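PDB 3N29: carboxynorspermidine decarboxylase from Campylobacter jejuni subsp. jejuni 81116, which probably decarboxylates carboxynorspermidine to norspermidine with pyridoxal-5'-phosphate as cofactor, as a member of the beta/alpha-barrel-fold basic amino acid decarboxylases. Local coordinates for residues L199-L204 / A214-F219; V233-G238 / V264-E269. One frame throughout, in Å; residues are numbered along the deposited sequence.

Contact 1 of 2, residues L199-L204 / A214-F219; sequences LHFHAL and AVLKVF. With PLP (pyridoxal-5'-phosphate), chain C.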
ATOM      1  N   LEU A 199     -20.058 -13.477 -22.145  1.00 16.00           N
ATOM      2  CA  LEU A 199     -18.773 -14.016 -21.700  1.00 16.32           C
ATOM      3  C   LEU A 199     -17.755 -12.919 -21.556  1.00 16.57           C
ATOM      4  O   LEU A 199     -17.782 -11.897 -22.319  1.00 18.01           O
ATOM      5  CB  LEU A 199     -18.290 -15.054 -22.698  1.00 16.32           C
ATOM      6  CG  LEU A 199     -19.112 -16.339 -22.827  1.00 17.33           C
ATOM      7  CD1 LEU A 199     -18.559 -17.140 -23.995  1.00 15.97           C
ATOM      8  CD2 LEU A 199     -19.167 -17.211 -21.478  1.00 15.21           C
ATOM      9  N   HIS A 200     -16.867 -13.102 -20.585  1.00 15.54           N
ATOM     10  CA  HIS A 200     -15.902 -12.096 -20.222  1.00 14.85           C
ATOM     11  C   HIS A 200     -14.514 -12.723 -20.142  1.00 14.72           C
ATOM     12  O   HIS A 200     -14.377 -13.819 -19.627  1.00 14.31           O
ATOM     13  CB  HIS A 200     -16.301 -11.525 -18.856  1.00 15.23           C
ATOM     14  CG  HIS A 200     -15.343 -10.526 -18.306  1.00 17.48           C
ATOM     15  ND1 HIS A 200     -14.206 -10.902 -17.623  1.00 20.42           N
ATOM     16  CD2 HIS A 200     -15.391  -9.174 -18.246  1.00 21.97           C
ATOM     17  CE1 HIS A 200     -13.552  -9.815 -17.234  1.00 19.39           C
ATOM     18  NE2 HIS A 200     -14.260  -8.748 -17.571  1.00 15.66           N
ATOM     19  N   PHE A 201     -13.502 -12.079 -20.696  1.00 14.62           N
ATOM     20  CA  PHE A 201     -12.107 -12.376 -20.334  1.00 14.10           C
ATOM     21  C   PHE A 201     -11.326 -11.111 -19.965  1.00 15.50           C
ATOM     22  O   PHE A 201     -11.662 -10.008 -20.412  1.00 14.64           O
ATOM     23  CB  PHE A 201     -11.344 -13.239 -21.355  1.00 15.38           C
ATOM     24  CG  PHE A 201     -11.083 -12.573 -22.675  1.00 14.80           C
ATOM     25  CD1 PHE A 201      -9.964 -11.752 -22.855  1.00 14.51           C
ATOM     26  CD2 PHE A 201     -11.973 -12.760 -23.730  1.00 16.69           C
ATOM     27  CE1 PHE A 201      -9.760 -11.078 -24.065  1.00 16.22           C
ATOM     28  CE2 PHE A 201     -11.798 -12.133 -24.966  1.00 15.39           C
ATOM     29  CZ  PHE A 201     -10.678 -11.290 -25.149  1.00 16.48           C
ATOM     30  N   HIS A 202     -10.270 -11.310 -19.173  1.00 13.73           N
ATOM     31  CA  HIS A 202      -9.254 -10.307 -18.950  1.00 14.51           C
ATOM     32  C   HIS A 202      -7.922 -11.003 -18.835  1.00 15.72           C
ATOM     33  O   HIS A 202      -7.662 -11.771 -17.900  1.00 14.99           O
ATOM     34  CB  HIS A 202      -9.597  -9.365 -17.757  1.00 14.67           C
ATOM     35  CG  HIS A 202      -8.486  -8.431 -17.379  1.00 15.55           C
ATOM     36  ND1 HIS A 202      -8.254  -7.239 -18.028  1.00 14.93           N
ATOM     37  CD2 HIS A 202      -7.540  -8.518 -16.400  1.00 19.81           C
ATOM     38  CE1 HIS A 202      -7.209  -6.638 -17.482  1.00 19.43           C
ATOM     39  NE2 HIS A 202      -6.757  -7.394 -16.485  1.00 17.95           N
ATOM     40  N   ALA A 203      -7.083 -10.749 -19.819  1.00 16.43           N
ATOM     41  CA  ALA A 203      -5.924 -11.556 -20.090  1.00 17.91           C
ATOM     42  C   ALA A 203      -4.680 -10.736 -20.434  1.00 19.10           C
ATOM     43  O   ALA A 203      -3.670 -11.316 -20.820  1.00 20.49           O
ATOM     44  CB  ALA A 203      -6.258 -12.533 -21.246  1.00 19.03           C
ATOM     45  N   LEU A 204      -4.731  -9.406 -20.303  1.00 18.32           N
ATOM     46  CA  LEU A 204      -3.642  -8.551 -20.744  1.00 18.56           C
ATOM     47  C   LEU A 204      -3.236  -7.507 -19.704  1.00 18.53           C
ATOM     48  O   LEU A 204      -4.082  -7.025 -18.914  1.00 18.63           O
ATOM     49  CB  LEU A 204      -4.006  -7.812 -22.052  1.00 18.66           C
ATOM     50  CG  LEU A 204      -4.345  -8.700 -23.273  1.00 20.65           C
ATOM     51  CD1 LEU A 204      -4.828  -7.842 -24.434  1.00 21.89           C
ATOM     52  CD2 LEU A 204      -3.137  -9.542 -23.685  1.00 22.31           C
ATOM     53  N   ALA A 214      -3.834 -12.481 -30.517  1.00 13.76           N
ATOM     54  CA  ALA A 214      -3.370 -13.809 -30.033  1.00 13.57           C
ATOM     55  C   ALA A 214      -4.319 -14.377 -28.986  1.00 13.03           C
ATOM     56  O   ALA A 214      -4.649 -15.551 -29.058  1.00 14.35           O
ATOM     57  CB  ALA A 214      -1.971 -13.738 -29.461  1.00 13.84           C
ATOM     58  N   VAL A 215      -4.808 -13.556 -28.066  1.00 13.60           N
ATOM     59  CA  VAL A 215      -5.786 -14.031 -27.040  1.00 13.48           C
ATOM     60  C   VAL A 215      -7.136 -14.400 -27.670  1.00 12.27           C
ATOM     61  O   VAL A 215      -7.722 -15.444 -27.342  1.00 11.49           O
ATOM     62  CB  VAL A 215      -6.005 -13.043 -25.817  1.00 15.00           C
ATOM     63  CG1 VAL A 215      -7.087 -13.601 -24.882  1.00 15.82           C
ATOM     64  CG2 VAL A 215      -4.701 -12.878 -24.988  1.00 13.37           C
ATOM     65  N   LEU A 216      -7.597 -13.600 -28.636  1.00 12.45           N
ATOM     66  CA  LEU A 216      -8.898 -13.890 -29.292  1.00 11.92           C
ATOM     67  C   LEU A 216      -8.826 -15.178 -30.027  1.00 12.42           C
ATOM     68  O   LEU A 216      -9.778 -15.972 -30.019  1.00 11.80           O
ATOM     69  CB  LEU A 216      -9.321 -12.782 -30.274  1.00 13.03           C
ATOM     70  CG  LEU A 216      -9.895 -11.574 -29.541  1.00 12.50           C
ATOM     71  CD1 LEU A 216     -10.068 -10.399 -30.537  1.00 15.35           C
ATOM     72  CD2 LEU A 216     -11.213 -11.850 -28.872  1.00 13.35           C
ATOM     73  N   LYS A 217      -7.702 -15.410 -30.688  1.00 12.57           N
ATOM     74  CA  LYS A 217      -7.535 -16.696 -31.358  1.00 11.73           C
ATOM     75  C   LYS A 217      -7.721 -17.880 -30.404  1.00 12.22           C
ATOM     76  O   LYS A 217      -8.423 -18.867 -30.765  1.00 11.86           O
ATOM     77  CB  LYS A 217      -6.199 -16.783 -32.083  1.00 11.79           C
ATOM     78  CG  LYS A 217      -6.075 -15.783 -33.249  1.00 12.43           C
ATOM     79  CD  LYS A 217      -4.850 -16.072 -34.142  1.00 14.98           C
ATOM     80  CE  LYS A 217      -4.514 -14.832 -34.943  1.00 16.60           C
ATOM     81  NZ  LYS A 217      -3.552 -14.980 -36.062  1.00 18.69           N
ATOM     82  N   VAL A 218      -7.108 -17.793 -29.208  1.00 12.88           N
ATOM     83  CA  VAL A 218      -7.212 -18.859 -28.213  1.00 13.21           C
ATOM     84  C   VAL A 218      -8.625 -18.928 -27.603  1.00 13.24           C
ATOM     85  O   VAL A 218      -9.208 -19.990 -27.425  1.00 14.77           O
ATOM     86  CB  VAL A 218      -6.136 -18.713 -27.117  1.00 14.27           C
ATOM     87  CG1 VAL A 218      -6.300 -19.850 -26.056  1.00 15.72           C
ATOM     88  CG2 VAL A 218      -4.764 -18.722 -27.734  1.00 15.55           C
ATOM     89  N   PHE A 219      -9.198 -17.782 -27.328  1.00 12.35           N
ATOM     90  CA  PHE A 219     -10.577 -17.725 -26.831  1.00 11.87           C
ATOM     91  C   PHE A 219     -11.598 -18.348 -27.798  1.00 12.02           C
ATOM     92  O   PHE A 219     -12.499 -19.103 -27.364  1.00 10.19           O
ATOM     93  CB  PHE A 219     -10.910 -16.278 -26.558  1.00 10.52           C
ATOM     94  CG  PHE A 219     -12.328 -16.039 -26.091  1.00 12.85           C
ATOM     95  CD1 PHE A 219     -12.771 -16.526 -24.877  1.00 12.85           C
ATOM     96  CD2 PHE A 219     -13.203 -15.278 -26.864  1.00 15.47           C
ATOM     97  CE1 PHE A 219     -14.103 -16.270 -24.428  1.00 19.66           C
ATOM     98  CE2 PHE A 219     -14.521 -15.004 -26.433  1.00 19.65           C
ATOM     99  CZ  PHE A 219     -14.980 -15.513 -25.218  1.00 17.49           C
TER
HETATM  100  N1  PLP C1001     -11.052  -5.604 -16.246  1.00 27.08           N
HETATM  101  C2  PLP C1001     -10.664  -6.452 -15.247  1.00 29.00           C
HETATM  102  C2A PLP C1001     -11.511  -7.651 -14.904  1.00 29.00           C
HETATM  103  C3  PLP C1001      -9.473  -6.140 -14.521  1.00 31.73           C
HETATM  104  O3  PLP C1001      -9.061  -6.980 -13.485  1.00 32.97           O
HETATM  105  C4  PLP C1001      -8.715  -4.996 -14.838  1.00 31.03           C
HETATM  106  C4A PLP C1001      -7.474  -4.662 -14.021  1.00 32.06           C
HETATM  107  C5  PLP C1001      -9.113  -4.177 -15.906  1.00 27.80           C
HETATM  108  C6  PLP C1001     -10.299  -4.517 -16.591  1.00 24.71           C
HETATM  109  C5A PLP C1001      -8.333  -2.944 -16.302  1.00 25.19           C
HETATM  110  O4P PLP C1001      -6.984  -3.242 -16.560  1.00 19.83           O
HETATM  111  P   PLP C1001      -5.970  -2.154 -17.083  1.00 24.37           P
HETATM  112  O1P PLP C1001      -6.033  -0.999 -16.101  1.00 21.88           O
HETATM  113  O2P PLP C1001      -6.456  -1.690 -18.478  1.00 23.11           O
HETATM  114  O3P PLP C1001      -4.662  -2.785 -17.238  1.00 21.52           O
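Residues 199-204, the end of a barrel strand and the loop beyond it, run past one flank of helix residues 214-219, with the CA atoms of Phe201 and Phe219 8.6 Å apart and those of Ala203 and Val215 7.4 Å apart. No hydrogen bond joins the two segments; apolar side chains do all the work. Phe201 carries most of the contact. Its CG sits between the backbone N and the carbonyl carbon (chi1 67°), which carries the ring out toward the helix, where it packs against Val215, Leu216 and Phe219. The ring makes an edge-to-face pair with Phe219: its CD2-CE2 edge lies over the middle of the Phe219 face, centroids 5.0 Å apart and planes inclined at 51°. At its far end, Phe201 CZ meets Leu216 CD2 at 3.8 Å, the methyl lying at the ring edge near its plane. Val215 CG1 reaches Phe201 CE1 at 3.8 Å and also rests on the methyl of Ala203, while its other branch, CG2, touches Leu204 CD2 at 3.9 Å. Toward the strand, Leu199 CD1 comes to 4.1 Å from Phe219 CZ and extends the apolar seam. Alternate residues serve the other side of the chain: His200 and His202 leave it away from the helix, and their rings meet the cofactor. The imidazole of His202 lies over the pyridine ring of pyridoxal-5'-phosphate, its CE1 3.5 Å from C4, whereas His200 meets the methyl C2A with its ring edge. One short segment thus packs against the helix and lines the cofactor pocket. The contact is the first half of the beta-alpha-beta unit formed by strand 198-200, helix 209-223 and strand 232-234, with Phe258 of helix 248-262 covering Leu216 and Phe219 and Phe235 lying against the Phe201 ring.

Contact 2 of 2, residues V233-G238 / V264-E269; sequences VNFGGG and VQVYLE. With PLP (pyridoxal-5'-phosphate), chain C.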
ATOM      1  N   VAL A 233     -19.897  -9.911 -25.408  1.00 17.49           N
ATOM      2  CA  VAL A 233     -18.634 -10.390 -24.958  1.00 17.11           C
ATOM      3  C   VAL A 233     -17.802  -9.187 -24.501  1.00 16.83           C
ATOM      4  O   VAL A 233     -17.798  -8.153 -25.163  1.00 17.74           O
ATOM      5  CB  VAL A 233     -17.953 -11.155 -26.111  1.00 18.08           C
ATOM      6  CG1 VAL A 233     -16.508 -11.596 -25.727  1.00 16.75           C
ATOM      7  CG2 VAL A 233     -18.729 -12.426 -26.437  1.00 18.24           C
ATOM      8  N   ASN A 234     -17.085  -9.332 -23.387  1.00 16.33           N
ATOM      9  CA  ASN A 234     -16.266  -8.291 -22.789  1.00 15.37           C
ATOM     10  C   ASN A 234     -14.796  -8.743 -22.845  1.00 16.01           C
ATOM     11  O   ASN A 234     -14.454  -9.816 -22.303  1.00 15.70           O
ATOM     12  CB  ASN A 234     -16.744  -8.115 -21.353  1.00 15.54           C
ATOM     13  CG  ASN A 234     -16.137  -6.901 -20.663  1.00 15.73           C
ATOM     14  OD1 ASN A 234     -14.944  -6.646 -20.774  1.00 15.35           O
ATOM     15  ND2 ASN A 234     -16.945  -6.180 -19.931  1.00 13.73           N
ATOM     16  N   PHE A 235     -13.958  -7.984 -23.540  1.00 15.08           N
ATOM     17  CA  PHE A 235     -12.560  -8.373 -23.811  1.00 14.83           C
ATOM     18  C   PHE A 235     -11.623  -7.833 -22.707  1.00 14.84           C
ATOM     19  O   PHE A 235     -10.396  -7.801 -22.861  1.00 16.29           O
ATOM     20  CB  PHE A 235     -12.080  -7.674 -25.070  1.00 14.39           C
ATOM     21  CG  PHE A 235     -12.702  -8.173 -26.355  1.00 16.46           C
ATOM     22  CD1 PHE A 235     -13.603  -9.228 -26.366  1.00 18.10           C
ATOM     23  CD2 PHE A 235     -12.281  -7.615 -27.548  1.00 12.85           C
ATOM     24  CE1 PHE A 235     -14.136  -9.676 -27.550  1.00 18.64           C
ATOM     25  CE2 PHE A 235     -12.809  -8.075 -28.755  1.00 18.74           C
ATOM     26  CZ  PHE A 235     -13.729  -9.113 -28.735  1.00 15.70           C
ATOM     27  N   GLY A 236     -12.220  -7.346 -21.655  1.00 15.52           N
ATOM     28  CA  GLY A 236     -11.465  -6.892 -20.468  1.00 15.85           C
ATOM     29  C   GLY A 236     -10.539  -5.713 -20.753  1.00 14.58           C
ATOM     30  O   GLY A 236     -10.790  -4.889 -21.660  1.00 13.86           O
ATOM     31  N   GLY A 237      -9.517  -5.575 -19.915  1.00 15.44           N
ATOM     32  CA  GLY A 237      -8.668  -4.423 -20.003  1.00 16.43           C
ATOM     33  C   GLY A 237      -7.281  -4.836 -20.421  1.00 16.46           C
ATOM     34  O   GLY A 237      -7.083  -5.917 -20.976  1.00 19.18           O
ATOM     35  N   GLY A 238      -6.297  -3.994 -20.100  1.00 16.46           N
ATOM     36  CA  GLY A 238      -4.934  -4.234 -20.491  1.00 16.05           C
ATOM     37  C   GLY A 238      -4.491  -3.789 -21.861  1.00 17.68           C
ATOM     38  O   GLY A 238      -3.367  -4.062 -22.253  1.00 18.30           O
ATOM     39  N   VAL A 264     -22.662 -10.200 -31.567  1.00 19.42           N
ATOM     40  CA  VAL A 264     -22.545  -9.833 -30.186  1.00 18.03           C
ATOM     41  C   VAL A 264     -22.076  -8.353 -30.049  1.00 18.63           C
ATOM     42  O   VAL A 264     -21.432  -7.785 -30.925  1.00 19.45           O
ATOM     43  CB  VAL A 264     -21.555 -10.761 -29.385  1.00 18.80           C
ATOM     44  CG1 VAL A 264     -22.109 -12.157 -29.237  1.00 14.27           C
ATOM     45  CG2 VAL A 264     -20.150 -10.777 -30.008  1.00 16.33           C
ATOM     46  N   GLN A 265     -22.489  -7.737 -28.970  1.00 18.13           N
ATOM     47  CA  GLN A 265     -22.030  -6.406 -28.612  1.00 17.67           C
ATOM     48  C   GLN A 265     -20.696  -6.677 -27.842  1.00 17.40           C
ATOM     49  O   GLN A 265     -20.662  -7.461 -26.899  1.00 17.22           O
ATOM     50  CB  GLN A 265     -23.061  -5.775 -27.687  1.00 18.54           C
ATOM     51  CG  GLN A 265     -22.646  -4.433 -27.002  1.00 18.22           C
ATOM     52  CD  GLN A 265     -22.295  -3.431 -28.036  1.00 20.99           C
ATOM     53  OE1 GLN A 265     -21.129  -3.079 -28.241  1.00 22.47           O
ATOM     54  NE2 GLN A 265     -23.287  -2.996 -28.741  1.00 14.09           N
ATOM     55  N   VAL A 266     -19.625  -6.022 -28.254  1.00 15.71           N
ATOM     56  CA  VAL A 266     -18.330  -6.185 -27.607  1.00 15.58           C
ATOM     57  C   VAL A 266     -18.174  -5.028 -26.632  1.00 13.93           C
ATOM     58  O   VAL A 266     -18.570  -3.899 -26.930  1.00 11.85           O
ATOM     59  CB  VAL A 266     -17.164  -6.090 -28.641  1.00 15.61           C
ATOM     60  CG1 VAL A 266     -15.852  -6.041 -27.919  1.00 15.77           C
ATOM     61  CG2 VAL A 266     -17.167  -7.316 -29.606  1.00 15.21           C
ATOM     62  N   TYR A 267     -17.600  -5.318 -25.479  1.00 15.43           N
ATOM     63  CA  TYR A 267     -17.232  -4.334 -24.462  1.00 14.35           C
ATOM     64  C   TYR A 267     -15.742  -4.354 -24.249  1.00 14.98           C
ATOM     65  O   TYR A 267     -15.090  -5.428 -24.304  1.00 13.92           O
ATOM     66  CB  TYR A 267     -17.930  -4.653 -23.133  1.00 17.26           C
ATOM     67  CG  TYR A 267     -19.385  -4.383 -23.170  1.00 16.58           C
ATOM     68  CD1 TYR A 267     -19.885  -3.166 -22.722  1.00 20.27           C
ATOM     69  CD2 TYR A 267     -20.279  -5.324 -23.687  1.00 21.11           C
ATOM     70  CE1 TYR A 267     -21.212  -2.888 -22.744  1.00 17.63           C
ATOM     71  CE2 TYR A 267     -21.639  -5.033 -23.754  1.00 18.61           C
ATOM     72  CZ  TYR A 267     -22.084  -3.813 -23.283  1.00 21.07           C
ATOM     73  OH  TYR A 267     -23.406  -3.475 -23.303  1.00 18.52           O
ATOM     74  N   LEU A 268     -15.153  -3.169 -24.034  1.00 15.18           N
ATOM     75  CA  LEU A 268     -13.734  -3.082 -23.637  1.00 14.38           C
ATOM     76  C   LEU A 268     -13.672  -2.344 -22.306  1.00 15.19           C
ATOM     77  O   LEU A 268     -14.497  -1.464 -22.068  1.00 15.22           O
ATOM     78  CB  LEU A 268     -12.888  -2.349 -24.658  1.00 15.14           C
ATOM     79  CG  LEU A 268     -12.772  -2.798 -26.116  1.00 14.34           C
ATOM     80  CD1 LEU A 268     -12.089  -1.756 -26.940  1.00 14.98           C
ATOM     81  CD2 LEU A 268     -11.996  -4.099 -26.265  1.00 18.11           C
ATOM     82  N   GLU A 269     -12.692  -2.651 -21.456  1.00 15.05           N
ATOM     83  CA  GLU A 269     -12.728  -2.054 -20.155  1.00 16.01           C
ATOM     84  C   GLU A 269     -11.316  -1.699 -19.722  1.00 17.62           C
ATOM     85  O   GLU A 269     -10.790  -2.220 -18.690  1.00 18.75           O
ATOM     86  CB  GLU A 269     -13.558  -2.879 -19.163  1.00 18.52           C
ATOM     87  CG  GLU A 269     -13.252  -4.294 -19.141  1.00 21.22           C
ATOM     88  CD  GLU A 269     -14.036  -5.148 -18.089  1.00 23.73           C
ATOM     89  OE1 GLU A 269     -13.357  -6.000 -17.528  1.00 21.47           O
ATOM     90  OE2 GLU A 269     -15.253  -4.927 -17.799  1.00 19.58           O
TER
HETATM   91  N1  PLP C1001     -11.052  -5.604 -16.246  1.00 27.08           N
HETATM   92  C2  PLP C1001     -10.664  -6.452 -15.247  1.00 29.00           C
HETATM   93  C2A PLP C1001     -11.511  -7.651 -14.904  1.00 29.00           C
HETATM   94  C3  PLP C1001      -9.473  -6.140 -14.521  1.00 31.73           C
HETATM   95  O3  PLP C1001      -9.061  -6.980 -13.485  1.00 32.97           O
HETATM   96  C4  PLP C1001      -8.715  -4.996 -14.838  1.00 31.03           C
HETATM   97  C4A PLP C1001      -7.474  -4.662 -14.021  1.00 32.06           C
HETATM   98  C5  PLP C1001      -9.113  -4.177 -15.906  1.00 27.80           C
HETATM   99  C6  PLP C1001     -10.299  -4.517 -16.591  1.00 24.71           C
HETATM  100  C5A PLP C1001      -8.333  -2.944 -16.302  1.00 25.19           C
HETATM  101  O4P PLP C1001      -6.984  -3.242 -16.560  1.00 19.83           O
HETATM  102  P   PLP C1001      -5.970  -2.154 -17.083  1.00 24.37           P
HETATM  103  O1P PLP C1001      -6.033  -0.999 -16.101  1.00 21.88           O
HETATM  104  O2P PLP C1001      -6.456  -1.690 -18.478  1.00 23.11           O
HETATM  105  O3P PLP C1001      -4.662  -2.785 -17.238  1.00 21.52           O
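Asn234, its CG trans to the backbone N (chi1 -170°), and Glu269, its CG lodged between N and carbonyl carbon (chi1 48°) with the chain extended beyond, bring their side chains across each other at about a right angle. Asn234 ND2 donates to Glu269 OE2 at 3.0 Å, a bent bond (139°) that arrives from above the carboxylate plane. The amide is held at its other end too: OD1 accepts from Gly236 N at 2.9 Å, closing an Asx turn. Thr96 also bonds OE2, and His200 bonds OE1, which lies 2.7 Å from the pyridine N1 of pyridoxal-5'-phosphate; such a carboxylate probably keeps N1 protonated. Strands 232-234 and 265-268 are the last two of the eight-stranded beta/alpha barrel, parallel and joined through helix 248-262. Their ladder runs from Val233 N to Gln265 O, from Tyr267 N to Val233 O, and from Phe235 N to Tyr267 O; Glu269 N to Gly236 O continues it past the strand ends. Toward that helix, Val266 CG1 stands over the Phe235 ring, 3.7 Å from its centroid in a CH-pi contact, and Leu268 CD2 meets Phe235 CD2 at 3.8 Å. At the glycine-rich turn, Gly238 N donates a nearly straight bond to phosphate O2P at 2.8 Å.

How the contacts relate
Contact 1 and contact 2 follow one another along the chain and lie with their centres about 9 Å apart, both in the beta/alpha barrel. Contact 1 pairs the end of strand 198-200 with helix 209-223; that helix leads to strand 232-234, which contact 2 sets beside strand 265-268. Strands 198-200 and 232-234 are neighbours in the sheet, with Leu199 O 2.9 Å from Asn234 N, a probable hydrogen bond. Nearer the cofactor, His202 ND1 and Gly237 N are probably bonded as well, at 2.8 Å. Consecutive strand ends therefore build adjoining parts of one pyridoxal-5'-phosphate site, with contact 1 supplying the imidazole that lies over the pyridine ring and contact 2 groups at the pyridine nitrogen and the phosphate.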